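Local coordinates for protein phosphorylated carbohydrates phosphatase TM_1254 (Thermotoga maritima msb8, PDB 3KBB) that removes phosphate from a range of phosphorylated sugars with the help of a divalent metal ion, favouring cobalt, at residues A[6-10]-A[11-15]; A[121-124]-A[125-128]; A[201-204]-A[205-209]. One frame throughout, in Å; residues are numbered along the deposited sequence. Where two conformers were deposited one is given.

Contact 1 (A[6-10]-A[11-15]); sequences FDMDG and VLMDT. With SO4 (sulfate ion), chain D.
Asp9 turns one carboxylate oxygen back onto Thr15: OD1 of Asp9 lies 2.7 Å from Thr15 OG1, which donates a hydrogen bond to it, and 3.0 Å from Thr15 N. The two donors come from opposite faces of the carboxylate plane, the amide on the syn side and the hydroxyl from well above, so one oxygen is gripped by two bonds and the group is held against turning. CG of Asp9 stands anti to its backbone nitrogen (chi1 -175°), which carries the carboxylate across to Thr15. Between them the backbones close up, Gly10 N giving a hydrogen bond of 2.7 Å to Met13 O. Two residues before Gly10, Met8 O accepts from both Leu12 N, in the carbonyl plane at 2.8 Å, and Val11 N, which comes from above it. This sharp turn and the bridged pair Asp9 and Met13 follow the first strand of the Rossmann-like HAD core, where motif I, DxDG, gives way to the squiggle and flap of the superfamily. Asp7, its first aspartate, is by similarity the nucleophile; its OD1 is salt-bridged to Lys140. A sulfate, perhaps standing where a substrate phosphate would bind, takes a bond from Asp9 N to its O1 at 2.9 Å. Gly10 has a positive phi of 93°, at which a CB would jam against the Asp9 carbonyl oxygen. Val11 CB packs 3.3 Å from Asp7 O, a buried carbonyl for which the model holds no partner. Val11 CG1 meets the Phe6 ring at its edge, 3.7 Å from CD1, and Leu12 CD2 comes to the same carbon. Leu93 of helix 89-98 and Leu103 of strand 102-106 also pack on Phe6.

Contact 2 (A[121-124]-A[125-128]); sequences LDLE and KYFD
Asp122, the first residue past helix 111-120 to leave helical angles, has positive phi in a Schellman motif and is tied to Lys125 in the loop that leads on to strand 129-131. The tie is a salt bridge, NZ of Lys125 to OD2 of Asp122 at 2.8 Å, met on the syn side but 31° out of the carboxylate plane. Lys125 starts from the crowded position between its backbone nitrogen and carbonyl carbon (chi1 63°) and then runs straight out, which lays its methylenes beside the carboxylate. OD1, the other oxygen, accepts a hydrogen bond from a water 2.8 Å away, and that water accepts from Lys125 N. A leucine in place of Asp122 would probably leave the lysine ammonium without its mate and take away the water's acceptor. Farther along, a weak bond of 3.4 Å from Phe127 N to Glu124 O closes a turn. Leu123 O sits at the edges of two rings, 3.4 Å from Tyr126 CD2 and 3.3 Å from Phe127 CE2. Beyond them, Arg90 of helix 89-98 binds the hydroxyl of Tyr126 and the carbonyls of Leu121 and Asp122, while Phe127 packs on Leu93 of that helix and on Leu103 and Leu105 of strand 102-106.

Contact 3 (A[201-204]-A[205-209]); sequences ALVK and PEEIL. With GOL (glycerol), chain H.
Lys204 and Glu207 carry the charged part of this turn: NZ of the lysine meets OE2 of the glutamate in a salt bridge of 2.9 Å. To get there the lysine chain bends twice near its end (chi3 -88°, chi4 -77°) and curls over the carboxylate. Hydrogen bonds run both ways between the same two residues. Lys204 N points almost straight, at 170°, to Glu207 OE1 3.1 Å away, reaching that oxygen from above the carboxylate plane, and Glu207 N returns a bond of 2.8 Å to Lys204 O. The backbone thus swings from strand 201-203, at one edge of the parallel sheet of the Rossmann-like core, through Pro205 into helix 208-215. Solvent components extend the polar network. A glycerol, probably from the crystallisation liquor, donates a hydrogen bond from its O3 to Glu207 OE1 and accepts from Lys204 NZ at O2 and O3, and a water donates both to OE1 and to Leu202 O. The apolar contact lies on the inner side, where Val203 CG2 touches Ile208 CG1 at 4.2 Å, the two side chains crossing at about a right angle. Val184 of the neighbouring strand backs both, and Ile208 also packs on Ala92 of helix 89-98.

How the contacts relate
Contact 1 is the buried one, close to the middle of the chain, whereas contact 2 lies at the surface and contact 3 is partly buried at the sheet edge. Their chemistry follows: residues 6-15 combine backbone bonds, a doubly held carboxylate and close apolar packing, and the lysine partner of Asp7 lies outside them, while contacts 2 and 3 each form a lysine salt bridge within their own residues, with water nearby. Contact 1 touches both of the others. Leu12 meets Phe127 and Leu123 of contact 2, CD1 of Leu12 lying 3.8 Å from CZ of Phe127; Phe6 and Val11 meet Ile208 of contact 3. Contacts 2 and 3 stay about 10 Å apart at their nearest atoms, yet both pack against helix 89-98.

Contact 1 (A[6-10]-A[11-15])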
loop_
_atom_site.group_PDB
_atom_site.type_symbol
_atom_site.label_atom_id
_atom_site.label_comp_id
_atom_site.label_asym_id
_atom_site.label_seq_id
_atom_site.Cartn_x
_atom_site.Cartn_y
_atom_site.Cartn_z
ATOM N N PHE A 6 3.064 0.209 -9.841
ATOM C CA PHE A 6 2.178 -0.338 -8.829
ATOM C C PHE A 6 2.340 0.410 -7.528
ATOM O O PHE A 6 3.466 0.605 -7.051
ATOM C CB PHE A 6 2.519 -1.797 -8.546
ATOM C CG PHE A 6 2.083 -2.749 -9.630
ATOM C CD1 PHE A 6 0.907 -3.503 -9.481
ATOM C CD2 PHE A 6 2.836 -2.882 -10.809
ATOM C CE1 PHE A 6 0.495 -4.412 -10.500
ATOM C CE2 PHE A 6 2.425 -3.776 -11.811
ATOM C CZ PHE A 6 1.239 -4.513 -11.649
ATOM N N ASP A 7 1.235 0.749 -6.882
ATOM C CA ASP A 7 1.282 1.015 -5.442
ATOM C C ASP A 7 1.553 -0.301 -4.702
ATOM O O ASP A 7 1.313 -1.391 -5.253
ATOM C CB ASP A 7 -0.051 1.615 -4.990
ATOM C CG ASP A 7 0.006 2.151 -3.572
ATOM O OD1 ASP A 7 1.093 2.576 -3.135
ATOM O OD2 ASP A 7 -1.031 2.090 -2.905
HETATM N N MSE A 8 2.090 -0.225 -3.483
HETATM C CA MSE A 8 2.454 -1.453 -2.755
HETATM C C MSE A 8 1.295 -1.948 -1.908
HETATM O O MSE A 8 0.654 -2.961 -2.242
HETATM C CB MSE A 8 3.735 -1.227 -1.924
HETATM C CG MSE A 8 4.136 -2.482 -1.277
HETATM SE SE MSE A 8 5.732 -2.271 -0.161
HETATM C CE MSE A 8 5.024 -1.150 1.237
ATOM N N ASP A 9 0.997 -1.232 -0.833
ATOM C CA ASP A 9 0.016 -1.725 0.097
ATOM C C ASP A 9 -1.374 -1.543 -0.465
ATOM O O ASP A 9 -1.771 -0.441 -0.847
ATOM C CB ASP A 9 0.110 -0.990 1.404
ATOM C CG ASP A 9 -0.823 -1.566 2.426
ATOM O OD1 ASP A 9 -0.494 -2.625 2.956
ATOM O OD2 ASP A 9 -1.895 -0.971 2.672
ATOM N N GLY A 10 -2.104 -2.631 -0.475
ATOM C CA GLY A 10 -3.448 -2.638 -1.026
ATOM C C GLY A 10 -3.490 -3.052 -2.486
ATOM O O GLY A 10 -4.571 -3.128 -3.075
ATOM N N VAL A 11 -2.331 -3.308 -3.086
ATOM C CA VAL A 11 -2.281 -3.812 -4.441
ATOM C C VAL A 11 -1.447 -5.069 -4.442
ATOM O O VAL A 11 -1.937 -6.127 -4.752
ATOM C CB VAL A 11 -1.700 -2.774 -5.451
ATOM C CG1 VAL A 11 -1.676 -3.326 -6.828
ATOM C CG2 VAL A 11 -2.457 -1.432 -5.393
ATOM N N LEU A 12 -0.173 -4.971 -4.042
ATOM C CA LEU A 12 0.652 -6.185 -4.039
ATOM C C LEU A 12 0.351 -7.131 -2.857
ATOM O O LEU A 12 0.443 -8.364 -2.983
ATOM C CB LEU A 12 2.131 -5.786 -4.046
ATOM C CG LEU A 12 2.630 -4.903 -5.189
ATOM C CD1 LEU A 12 4.174 -4.781 -5.002
ATOM C CD2 LEU A 12 2.316 -5.485 -6.524
HETATM N N MSE A 13 -0.004 -6.525 -1.723
HETATM C CA MSE A 13 -0.430 -7.252 -0.548
HETATM C C MSE A 13 -1.153 -6.247 0.344
HETATM O O MSE A 13 -1.065 -5.037 0.125
HETATM C CB MSE A 13 0.756 -7.923 0.155
HETATM C CG MSE A 13 1.713 -7.008 0.878
HETATM SE SE MSE A 13 2.726 -5.692 -0.182
HETATM C CE MSE A 13 2.205 -4.354 1.098
ATOM N N ASP A 14 -1.943 -6.764 1.278
ATOM C CA ASP A 14 -2.818 -5.901 2.088
ATOM C C ASP A 14 -2.496 -6.002 3.591
ATOM O O ASP A 14 -2.746 -7.037 4.219
ATOM C CB ASP A 14 -4.295 -6.290 1.904
ATOM C CG ASP A 14 -4.752 -6.271 0.460
ATOM O OD1 ASP A 14 -4.177 -5.542 -0.368
ATOM O OD2 ASP A 14 -5.730 -6.990 0.174
ATOM N N THR A 15 -1.971 -4.936 4.167
ATOM C CA THR A 15 -1.653 -4.972 5.610
ATOM C C THR A 15 -2.830 -4.562 6.471
ATOM O O THR A 15 -2.923 -4.991 7.648
ATOM C CB THR A 15 -0.464 -4.081 5.984
ATOM O OG1 THR A 15 -0.750 -2.711 5.628
ATOM C CG2 THR A 15 0.826 -4.585 5.291
HETATM S S SO4 D . 1.328 2.736 0.174
HETATM O O1 SO4 D . 1.842 1.546 -0.522
HETATM O O2 SO4 D . -0.054 2.517 0.591
HETATM O O3 SO4 D . 2.059 2.935 1.446
HETATM O O4 SO4 D . 1.349 3.990 -0.656
#

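Contact 2 (A[121-124]-A[125-128])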
loop_
_atom_site.group_PDB
_atom_site.type_symbol
_atom_site.label_atom_id
_atom_site.label_comp_id
_atom_site.label_asym_id
_atom_site.label_seq_id
_atom_site.Cartn_x
_atom_site.Cartn_y
_atom_site.Cartn_z
ATOM N N LEU A 121 8.218 -11.376 0.932
ATOM C CA LEU A 121 7.253 -11.928 -0.026
ATOM C C LEU A 121 7.902 -12.267 -1.359
ATOM O O LEU A 121 7.230 -12.734 -2.260
ATOM C CB LEU A 121 6.060 -10.977 -0.224
ATOM C CG LEU A 121 5.183 -10.722 1.009
ATOM C CD1 LEU A 121 4.083 -9.744 0.637
ATOM C CD2 LEU A 121 4.599 -12.014 1.557
ATOM N N ASP A 122 9.209 -12.045 -1.461
ATOM C CA ASP A 122 9.952 -12.265 -2.706
ATOM C C ASP A 122 9.328 -11.552 -3.925
ATOM O O ASP A 122 9.187 -12.139 -4.994
ATOM C CB ASP A 122 10.127 -13.776 -2.985
ATOM C CG ASP A 122 11.112 -14.048 -4.087
ATOM O OD1 ASP A 122 12.087 -13.281 -4.228
ATOM O OD2 ASP A 122 10.904 -15.013 -4.861
ATOM N N LEU A 123 8.930 -10.290 -3.737
ATOM C CA LEU A 123 8.343 -9.468 -4.823
ATOM C C LEU A 123 9.303 -8.366 -5.224
ATOM O O LEU A 123 9.118 -7.707 -6.236
ATOM C CB LEU A 123 6.996 -8.860 -4.388
ATOM C CG LEU A 123 5.812 -9.772 -4.049
ATOM C CD1 LEU A 123 4.598 -8.945 -3.517
ATOM C CD2 LEU A 123 5.417 -10.582 -5.246
ATOM N N GLU A 124 10.379 -8.201 -4.445
ATOM C CA GLU A 124 11.327 -7.139 -4.699
ATOM C C GLU A 124 12.094 -7.320 -6.015
ATOM O O GLU A 124 12.393 -6.370 -6.714
ATOM C CB GLU A 124 12.282 -7.095 -3.526
ATOM C CG GLU A 124 12.879 -5.775 -3.250
ATOM C CD GLU A 124 13.836 -5.911 -2.122
ATOM O OE1 GLU A 124 13.355 -6.043 -0.974
ATOM O OE2 GLU A 124 15.061 -5.944 -2.401
ATOM N N LYS A 125 12.385 -8.567 -6.377
ATOM C CA LYS A 125 13.176 -8.845 -7.567
ATOM C C LYS A 125 12.587 -8.396 -8.915
ATOM O O LYS A 125 13.318 -8.233 -9.918
ATOM C CB LYS A 125 13.458 -10.352 -7.614
ATOM C CG LYS A 125 12.196 -11.196 -7.735
ATOM C CD LYS A 125 12.506 -12.694 -7.750
ATOM C CE LYS A 125 11.216 -13.441 -7.908
ATOM N NZ LYS A 125 11.334 -14.908 -7.657
ATOM N N TYR A 126 11.273 -8.179 -8.976
ATOM C CA TYR A 126 10.666 -7.738 -10.235
ATOM C C TYR A 126 10.908 -6.306 -10.698
ATOM O O TYR A 126 10.791 -5.972 -11.905
ATOM C CB TYR A 126 9.151 -8.017 -10.223
ATOM C CG TYR A 126 8.834 -9.452 -9.966
ATOM C CD1 TYR A 126 8.977 -10.391 -10.989
ATOM C CD2 TYR A 126 8.451 -9.887 -8.701
ATOM C CE1 TYR A 126 8.701 -11.722 -10.752
ATOM C CE2 TYR A 126 8.171 -11.261 -8.454
ATOM C CZ TYR A 126 8.303 -12.150 -9.516
ATOM O OH TYR A 126 8.042 -13.485 -9.332
ATOM N N PHE A 127 11.144 -5.417 -9.746
ATOM C CA PHE A 127 11.092 -4.002 -10.051
ATOM C C PHE A 127 12.387 -3.425 -10.574
ATOM O O PHE A 127 13.462 -3.759 -10.078
ATOM C CB PHE A 127 10.618 -3.270 -8.796
ATOM C CG PHE A 127 9.183 -3.609 -8.453
ATOM C CD1 PHE A 127 8.160 -3.002 -9.164
ATOM C CD2 PHE A 127 8.894 -4.585 -7.530
ATOM C CE1 PHE A 127 6.848 -3.328 -8.917
ATOM C CE2 PHE A 127 7.582 -4.919 -7.221
ATOM C CZ PHE A 127 6.538 -4.304 -7.960
ATOM N N ASP A 128 12.259 -2.549 -11.558
ATOM C CA ASP A 128 13.341 -1.777 -12.122
ATOM C C ASP A 128 13.533 -0.468 -11.350
ATOM O O ASP A 128 14.667 0.015 -11.159
ATOM C CB ASP A 128 12.958 -1.466 -13.550
ATOM C CG ASP A 128 12.781 -2.749 -14.381
ATOM O OD1 ASP A 128 13.772 -3.503 -14.531
ATOM O OD2 ASP A 128 11.653 -3.035 -14.858
HETATM O O HOH W 1 12.522 -10.511 -4.381
#

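Contact 3 (A[201-204]-A[205-209])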
loop_
_atom_site.group_PDB
_atom_site.type_symbol
_atom_site.label_atom_id
_atom_site.label_comp_id
_atom_site.label_asym_id
_atom_site.label_seq_id
_atom_site.Cartn_x
_atom_site.Cartn_y
_atom_site.Cartn_z
ATOM N N ALA A 201 -11.125 2.690 -14.365
ATOM C CA ALA A 201 -11.826 1.459 -14.147
ATOM C C ALA A 201 -11.416 0.937 -12.798
ATOM O O ALA A 201 -10.310 1.237 -12.315
ATOM C CB ALA A 201 -11.488 0.417 -15.237
ATOM N N LEU A 202 -12.291 0.128 -12.221
ATOM C CA LEU A 202 -11.979 -0.607 -10.990
ATOM C C LEU A 202 -11.606 -2.061 -11.295
ATOM O O LEU A 202 -12.224 -2.719 -12.180
ATOM C CB LEU A 202 -13.169 -0.578 -10.038
ATOM C CG LEU A 202 -13.735 0.801 -9.643
ATOM C CD1 LEU A 202 -14.908 0.627 -8.712
ATOM C CD2 LEU A 202 -12.609 1.625 -8.946
ATOM N N VAL A 203 -10.614 -2.580 -10.574
ATOM C CA VAL A 203 -10.228 -3.974 -10.713
ATOM C C VAL A 203 -9.856 -4.603 -9.382
ATOM O O VAL A 203 -9.308 -3.920 -8.527
ATOM C CB VAL A 203 -9.021 -4.138 -11.648
ATOM C CG1 VAL A 203 -9.461 -3.889 -13.060
ATOM C CG2 VAL A 203 -7.859 -3.206 -11.182
ATOM N N LYS A 204 -10.130 -5.900 -9.221
ATOM C CA LYS A 204 -9.575 -6.670 -8.082
ATOM C C LYS A 204 -8.130 -7.068 -8.432
ATOM O O LYS A 204 -7.757 -7.094 -9.597
ATOM C CB LYS A 204 -10.430 -7.928 -7.811
ATOM C CG LYS A 204 -11.887 -7.610 -7.439
ATOM C CD LYS A 204 -12.683 -8.854 -7.061
ATOM C CE LYS A 204 -13.317 -9.516 -8.282
ATOM N NZ LYS A 204 -14.551 -8.814 -8.803
ATOM N N PRO A 205 -7.289 -7.329 -7.427
ATOM C CA PRO A 205 -5.905 -7.717 -7.703
ATOM C C PRO A 205 -5.816 -8.853 -8.719
ATOM O O PRO A 205 -4.989 -8.794 -9.627
ATOM C CB PRO A 205 -5.424 -8.200 -6.334
ATOM C CG PRO A 205 -6.146 -7.262 -5.413
ATOM C CD PRO A 205 -7.531 -7.199 -5.978
ATOM N N GLU A 206 -6.690 -9.850 -8.579
ATOM C CA GLU A 206 -6.763 -10.991 -9.515
ATOM C C GLU A 206 -7.080 -10.594 -10.933
ATOM O O GLU A 206 -6.854 -11.381 -11.830
ATOM C CB GLU A 206 -7.880 -11.989 -9.130
ATOM C CG GLU A 206 -7.974 -12.319 -7.691
ATOM C CD GLU A 206 -8.877 -11.349 -6.972
ATOM O OE1 GLU A 206 -10.119 -11.477 -7.101
ATOM O OE2 GLU A 206 -8.345 -10.478 -6.266
ATOM N N GLU A 207 -7.661 -9.409 -11.139
ATOM C CA GLU A 207 -8.055 -8.983 -12.492
ATOM C C GLU A 207 -6.973 -8.166 -13.197
ATOM O O GLU A 207 -7.110 -7.804 -14.363
ATOM C CB GLU A 207 -9.374 -8.191 -12.453
ATOM C CG GLU A 207 -10.612 -9.076 -12.139
ATOM C CD GLU A 207 -11.802 -8.321 -11.526
ATOM O OE1 GLU A 207 -11.820 -7.058 -11.489
ATOM O OE2 GLU A 207 -12.741 -9.028 -11.053
ATOM N N ILE A 208 -5.895 -7.865 -12.480
ATOM C CA ILE A 208 -4.862 -6.965 -13.029
ATOM C C ILE A 208 -4.182 -7.621 -14.245
ATOM O O ILE A 208 -3.932 -6.968 -15.256
ATOM C CB ILE A 208 -3.845 -6.604 -11.944
ATOM C CG1 ILE A 208 -4.511 -5.670 -10.893
ATOM C CG2 ILE A 208 -2.588 -5.953 -12.569
ATOM C CD1 ILE A 208 -3.627 -5.362 -9.662
ATOM N N LEU A 209 -3.916 -8.914 -14.141
ATOM C CA LEU A 209 -3.277 -9.625 -15.254
ATOM C C LEU A 209 -4.032 -9.459 -16.577
ATOM O O LEU A 209 -3.452 -9.091 -17.576
ATOM C CB LEU A 209 -3.080 -11.099 -14.892
ATOM C CG LEU A 209 -2.531 -11.970 -16.041
ATOM C CD1 LEU A 209 -1.169 -11.534 -16.564
ATOM C CD2 LEU A 209 -2.462 -13.363 -15.537
HETATM C C1 GOL H . -16.164 -3.544 -8.658
HETATM O O1 GOL H . -16.705 -3.476 -7.355
HETATM C C2 GOL H . -15.019 -4.549 -8.658
HETATM O O2 GOL H . -15.449 -5.803 -8.164
HETATM C C3 GOL H . -14.454 -4.672 -10.068
HETATM O O3 GOL H . -14.257 -6.030 -10.413
HETATM O O HOH W 2 -13.902 -5.209 -13.141
#